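PDB 3H1T: type I site-specific restriction-modification system, R (Restriction) subunit from Vibrio vulnificus, which probably serves as the ATP-driven motor and nuclease subunit of a type I restriction enzyme, translocating DNA before cutting it. Local coordinates for residues Asp77-Tyr82 and Leu114-Ala119; Val90-Pro95 and Lys108-Ile113. One frame throughout, in Å; residues are numbered along the deposited sequence.

Contact 1 (Asp77-Tyr82 and Leu114-Ala119)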
loop_
_atom_site.group_PDB
_atom_site.type_symbol
_atom_site.label_atom_id
_atom_site.label_comp_id
_atom_site.label_asym_id
_atom_site.label_seq_id
_atom_site.Cartn_x
_atom_site.Cartn_y
_atom_site.Cartn_z
ATOM N N ASP A 77 -7.141 15.934 17.569
ATOM C CA ASP A 77 -7.079 17.270 18.156
ATOM C C ASP A 77 -5.646 17.790 18.219
ATOM O O ASP A 77 -5.374 18.904 17.779
ATOM C CB ASP A 77 -7.709 17.287 19.545
ATOM C CG ASP A 77 -9.190 17.015 19.504
ATOM O OD1 ASP A 77 -9.825 17.404 18.504
ATOM O OD2 ASP A 77 -9.725 16.433 20.465
ATOM N N TYR A 78 -4.734 16.990 18.762
ATOM C CA TYR A 78 -3.339 17.377 18.845
ATOM C C TYR A 78 -2.441 16.193 18.579
ATOM O O TYR A 78 -2.746 15.068 18.952
ATOM C CB TYR A 78 -2.956 17.924 20.217
ATOM C CG TYR A 78 -3.662 19.177 20.674
ATOM C CD1 TYR A 78 -4.884 19.107 21.345
ATOM C CD2 TYR A 78 -3.056 20.419 20.537
ATOM C CE1 TYR A 78 -5.477 20.238 21.878
ATOM C CE2 TYR A 78 -3.642 21.559 21.072
ATOM C CZ TYR A 78 -4.857 21.454 21.749
ATOM O OH TYR A 78 -5.452 22.541 22.349
ATOM N N LEU A 79 -1.318 16.471 17.934
ATOM C CA LEU A 79 -0.331 15.467 17.636
ATOM C C LEU A 79 0.907 16.073 18.274
ATOM O O LEU A 79 1.228 17.233 18.029
ATOM C CB LEU A 79 -0.169 15.320 16.124
ATOM C CG LEU A 79 0.477 14.089 15.461
ATOM C CD1 LEU A 79 1.758 14.506 14.781
ATOM C CD2 LEU A 79 0.725 12.982 16.468
ATOM N N LEU A 80 1.593 15.310 19.114
ATOM C CA LEU A 80 2.783 15.823 19.772
ATOM C C LEU A 80 3.985 15.203 19.101
ATOM O O LEU A 80 4.168 13.998 19.158
ATOM C CB LEU A 80 2.747 15.475 21.255
ATOM C CG LEU A 80 1.475 15.939 21.967
ATOM C CD1 LEU A 80 1.582 15.580 23.428
ATOM C CD2 LEU A 80 1.275 17.432 21.825
ATOM N N LYS A 81 4.798 16.024 18.448
ATOM C CA LYS A 81 5.973 15.516 17.759
ATOM C C LYS A 81 7.227 15.769 18.568
ATOM O O LYS A 81 7.483 16.895 18.995
ATOM C CB LYS A 81 6.093 16.154 16.359
ATOM C CG LYS A 81 4.859 15.933 15.485
ATOM C CD LYS A 81 5.148 16.015 13.993
ATOM C CE LYS A 81 5.388 17.423 13.508
ATOM N NZ LYS A 81 5.128 17.499 12.044
ATOM N N TYR A 82 7.989 14.710 18.815
ATOM C CA TYR A 82 9.229 14.858 19.560
ATOM C C TYR A 82 10.176 15.659 18.677
ATOM O O TYR A 82 10.883 16.562 19.125
ATOM C CB TYR A 82 9.856 13.507 19.855
ATOM C CG TYR A 82 11.179 13.675 20.536
ATOM C CD1 TYR A 82 11.257 14.288 21.785
ATOM C CD2 TYR A 82 12.356 13.249 19.930
ATOM C CE1 TYR A 82 12.478 14.469 22.419
ATOM C CE2 TYR A 82 13.583 13.426 20.552
ATOM C CZ TYR A 82 13.639 14.035 21.797
ATOM O OH TYR A 82 14.853 14.201 22.420
ATOM N N LEU A 114 -2.024 5.682 14.415
ATOM C CA LEU A 114 -0.829 6.442 14.077
ATOM C C LEU A 114 0.454 5.780 14.574
ATOM O O LEU A 114 1.541 6.323 14.399
ATOM C CB LEU A 114 -0.939 7.851 14.656
ATOM C CG LEU A 114 -2.097 8.741 14.203
ATOM C CD1 LEU A 114 -2.204 9.918 15.146
ATOM C CD2 LEU A 114 -1.888 9.216 12.773
ATOM N N GLY A 115 0.334 4.622 15.203
ATOM C CA GLY A 115 1.513 3.937 15.698
ATOM C C GLY A 115 2.217 4.596 16.868
ATOM O O GLY A 115 3.447 4.509 16.979
ATOM N N LEU A 116 1.458 5.243 17.747
ATOM C CA LEU A 116 2.050 5.936 18.889
ATOM C C LEU A 116 1.896 5.132 20.165
ATOM O O LEU A 116 1.001 4.295 20.275
ATOM C CB LEU A 116 1.402 7.305 19.083
ATOM C CG LEU A 116 1.350 8.089 17.761
ATOM C CD1 LEU A 116 0.732 9.446 18.003
ATOM C CD2 LEU A 116 2.745 8.236 17.144
ATOM N N LYS A 117 2.783 5.390 21.122
ATOM C CA LYS A 117 2.801 4.696 22.407
ATOM C C LYS A 117 2.239 5.522 23.556
ATOM O O LYS A 117 2.209 5.049 24.688
ATOM C CB LYS A 117 4.240 4.312 22.763
ATOM C CG LYS A 117 4.588 2.844 22.628
ATOM C CD LYS A 117 4.593 2.385 21.179
ATOM C CE LYS A 117 5.058 0.926 21.056
ATOM N NZ LYS A 117 3.963 -0.012 20.675
ATOM N N PHE A 118 1.806 6.748 23.291
ATOM C CA PHE A 118 1.259 7.580 24.355
ATOM C C PHE A 118 -0.049 8.249 23.944
ATOM O O PHE A 118 -0.138 8.872 22.891
ATOM C CB PHE A 118 2.298 8.625 24.779
ATOM C CG PHE A 118 3.605 8.020 25.200
ATOM C CD1 PHE A 118 3.707 7.306 26.395
ATOM C CD2 PHE A 118 4.704 8.052 24.339
ATOM C CE1 PHE A 118 4.881 6.615 26.724
ATOM C CE2 PHE A 118 5.885 7.372 24.654
ATOM C CZ PHE A 118 5.973 6.647 25.849
ATOM N N ALA A 119 -1.071 8.117 24.774
ATOM C CA ALA A 119 -2.355 8.713 24.449
ATOM C C ALA A 119 -2.919 9.515 25.611
ATOM O O ALA A 119 -2.824 9.089 26.759
ATOM C CB ALA A 119 -3.347 7.615 24.035
#

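Contact 2 (Val90-Pro95 and Lys108-Ile113)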
loop_
_atom_site.group_PDB
_atom_site.type_symbol
_atom_site.label_atom_id
_atom_site.label_comp_id
_atom_site.label_asym_id
_atom_site.label_seq_id
_atom_site.Cartn_x
_atom_site.Cartn_y
_atom_site.Cartn_z
ATOM N N VAL A 90 -0.517 11.594 21.204
ATOM C CA VAL A 90 -1.730 12.184 20.664
ATOM C C VAL A 90 -2.703 12.573 21.779
ATOM O O VAL A 90 -2.752 11.924 22.825
ATOM C CB VAL A 90 -2.386 11.201 19.643
ATOM C CG1 VAL A 90 -2.942 9.972 20.352
ATOM C CG2 VAL A 90 -3.441 11.928 18.835
ATOM N N VAL A 91 -3.462 13.640 21.557
ATOM C CA VAL A 91 -4.392 14.125 22.564
ATOM C C VAL A 91 -5.828 14.304 22.080
ATOM O O VAL A 91 -6.075 14.822 20.995
ATOM C CB VAL A 91 -3.934 15.510 23.115
ATOM C CG1 VAL A 91 -4.837 15.948 24.273
ATOM C CG2 VAL A 91 -2.492 15.428 23.565
ATOM N N GLU A 92 -6.781 13.885 22.896
ATOM C CA GLU A 92 -8.186 14.066 22.574
ATOM C C GLU A 92 -8.679 15.108 23.578
ATOM O O GLU A 92 -8.617 14.888 24.785
ATOM C CB GLU A 92 -8.966 12.754 22.740
ATOM C CG GLU A 92 -9.665 12.216 21.486
ATOM C CD GLU A 92 -10.656 13.186 20.848
ATOM O OE1 GLU A 92 -11.691 13.507 21.473
ATOM O OE2 GLU A 92 -10.393 13.622 19.705
ATOM N N ALA A 93 -9.150 16.246 23.094
ATOM C CA ALA A 93 -9.623 17.276 24.003
ATOM C C ALA A 93 -11.136 17.246 24.042
ATOM O O ALA A 93 -11.780 16.766 23.112
ATOM C CB ALA A 93 -9.126 18.655 23.552
ATOM N N LYS A 94 -11.701 17.723 25.137
ATOM C CA LYS A 94 -13.134 17.762 25.297
ATOM C C LYS A 94 -13.435 19.037 26.061
ATOM O O LYS A 94 -12.546 19.616 26.681
ATOM C CB LYS A 94 -13.624 16.536 26.074
ATOM C CG LYS A 94 -13.678 15.260 25.235
ATOM C CD LYS A 94 -14.801 15.322 24.190
ATOM C CE LYS A 94 -14.662 14.258 23.085
ATOM N NZ LYS A 94 -14.764 12.846 23.551
ATOM N N PRO A 95 -14.685 19.517 26.012
ATOM C CA PRO A 95 -15.014 20.746 26.750
ATOM C C PRO A 95 -14.776 20.595 28.263
ATOM O O PRO A 95 -14.955 19.507 28.808
ATOM C CB PRO A 95 -16.487 20.967 26.404
ATOM C CG PRO A 95 -16.980 19.570 26.124
ATOM C CD PRO A 95 -15.865 18.975 25.319
ATOM N N LYS A 108 -6.967 6.523 22.383
ATOM C CA LYS A 108 -6.236 5.264 22.248
ATOM C C LYS A 108 -6.350 4.758 20.805
ATOM O O LYS A 108 -5.408 4.207 20.248
ATOM C CB LYS A 108 -6.802 4.205 23.209
ATOM C CG LYS A 108 -6.362 4.381 24.657
ATOM C CD LYS A 108 -6.984 3.363 25.607
ATOM C CE LYS A 108 -6.845 1.930 25.110
ATOM N NZ LYS A 108 -6.838 0.943 26.227
ATOM N N ASP A 109 -7.517 4.966 20.204
ATOM C CA ASP A 109 -7.761 4.535 18.835
ATOM C C ASP A 109 -6.877 5.280 17.835
ATOM O O ASP A 109 -6.461 4.699 16.840
ATOM C CB ASP A 109 -9.237 4.728 18.467
ATOM C CG ASP A 109 -9.718 3.726 17.427
ATOM O OD1 ASP A 109 -9.858 2.531 17.755
ATOM O OD2 ASP A 109 -9.962 4.138 16.273
ATOM N N TYR A 110 -6.596 6.556 18.092
ATOM C CA TYR A 110 -5.755 7.352 17.200
ATOM C C TYR A 110 -4.295 6.970 17.389
ATOM O O TYR A 110 -3.493 7.018 16.454
ATOM C CB TYR A 110 -5.900 8.851 17.486
ATOM C CG TYR A 110 -7.168 9.505 16.989
ATOM C CD1 TYR A 110 -7.529 9.451 15.644
ATOM C CD2 TYR A 110 -7.986 10.214 17.862
ATOM C CE1 TYR A 110 -8.686 10.092 15.173
ATOM C CE2 TYR A 110 -9.140 10.860 17.410
ATOM C CZ TYR A 110 -9.484 10.793 16.063
ATOM O OH TYR A 110 -10.636 11.409 15.625
ATOM N N ALA A 111 -3.962 6.618 18.622
ATOM C CA ALA A 111 -2.613 6.218 18.972
ATOM C C ALA A 111 -2.305 4.946 18.217
ATOM O O ALA A 111 -1.276 4.822 17.564
ATOM C CB ALA A 111 -2.519 5.975 20.461
ATOM N N GLU A 112 -3.228 3.997 18.308
ATOM C CA GLU A 112 -3.086 2.717 17.633
ATOM C C GLU A 112 -3.014 2.912 16.106
ATOM O O GLU A 112 -2.199 2.278 15.441
ATOM C CB GLU A 112 -4.247 1.796 18.035
ATOM C CG GLU A 112 -4.093 1.235 19.455
ATOM C CD GLU A 112 -5.416 0.945 20.166
ATOM O OE1 GLU A 112 -6.448 0.805 19.479
ATOM O OE2 GLU A 112 -5.423 0.846 21.413
ATOM N N ILE A 113 -3.831 3.796 15.543
ATOM C CA ILE A 113 -3.794 4.028 14.101
ATOM C C ILE A 113 -2.518 4.736 13.622
ATOM O O ILE A 113 -2.004 4.435 12.556
ATOM C CB ILE A 113 -5.006 4.878 13.645
ATOM C CG1 ILE A 113 -6.278 4.036 13.653
ATOM C CG2 ILE A 113 -4.777 5.426 12.241
ATOM C CD1 ILE A 113 -7.547 4.867 13.483
#

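Contact 1 (Asp77-Tyr82 and Leu114-Ala119)
L79, near the middle of strand 75-81, meets L114 and L116 through a single methyl group. Its CD2 lies 3.9 Å from CD1 of L116 and 4.4 Å from CD1 of L114. Those two CD1 methyls are themselves 4.1 Å apart, L114 CD1 to L116 CD1, so three methyls form one compact apolar cluster. The CA–CB bonds of L114 and L116 aim at strand 75-81, whereas that of L79 does not. L79 makes the contact by holding CG anti to its backbone nitrogen (chi1 -162°), which lets CD2 extend to the pair. The L79 and L116 side chains cross nearly at right angles. Only 74 Å² is buried, yet all three leucines are interior residues.

Backbone bonding sets the stage on each side. L79 pairs through its main chain with T51 of the outer strand 49-55. Across the contact, helix 104-114 ends in a Schellman motif: G115 takes a positive phi of 69°, and L116 N probably donates a hydrogen bond back to A111 O over 2.8 Å. This reversal places L114 and L116 side by side over the sheet. Strand 86-93 runs between strands 75-81 and 118-122, and its V90 also touches L116. On the other face of the sheet, Y78 packs against helix 26-40 and its OH bonds to OG1 of T35.

With only hydrocarbon meeting across it, the contact is nondirectional and probably draws its stability mainly from keeping these methyls away from water; it joins the helix end to the sheet.

Contact 2 (Val90-Pro95 and Lys108-Ile113)
The strand–helix half of a beta-alpha-beta unit, strand 86-93, helix 104-114 and strand 118-122, packs V90 and E92 against Y110 and A111. The helix lies over the strand it follows and runs nearly antiparallel to it, with the axes of 90-93 and 108-113 at 154° and 8.2 Å apart at closest approach.

V90 straddles the helix surface with both methyls. CG1, set between the backbone nitrogen and the carbonyl carbon (chi1 69°), sits 4.0 Å from A111 CB and 3.9 Å from A111 N. CG2 lies 4.2 Å from CB of Y110, the helix residue before A111. The small A111 side chain also touches A119 of the next strand.

Two residues along, E92 projects from the same face of the strand. In sequence and position, E92, A93 and K94, together with D77 on the adjoining strand, are consistent with the PD-(D/E)XK nuclease motif found in the N-terminal part of HsdR subunits. The E92 side chain bends at chi2, and OE2 comes to the edge of the Y110 ring, near its plane, 3.8 Å from CE2. Carboxylate and ring planes differ by 34°. The other oxygen, OE1, faces NZ of K94 in a long salt bridge of 3.8 Å, while OE2 also lies close to OD2 of the D77 carboxylate.

After helix 26-40 and the edge strand 49-55, the chain runs through strand 75-81, turns into the antiparallel strand 86-93, crosses by helix 104-114 and re-enters the sheet at strand 118-122. Contact 2 closes the shorter loop, with 12 residues between its segments, and is nested inside contact 1, which spans 31. The smaller loop ties the helix to the strand before it; the larger one fastens the helix end and the turn after it to strand 75-81, on the far side of 86-93 from 118-122. Their centres are 8 Å apart, and the segments of the two contacts also meet directly: D77 OD2 probably accepts a hydrogen bond from A93 N at 2.7 Å, linking the neighbouring strands.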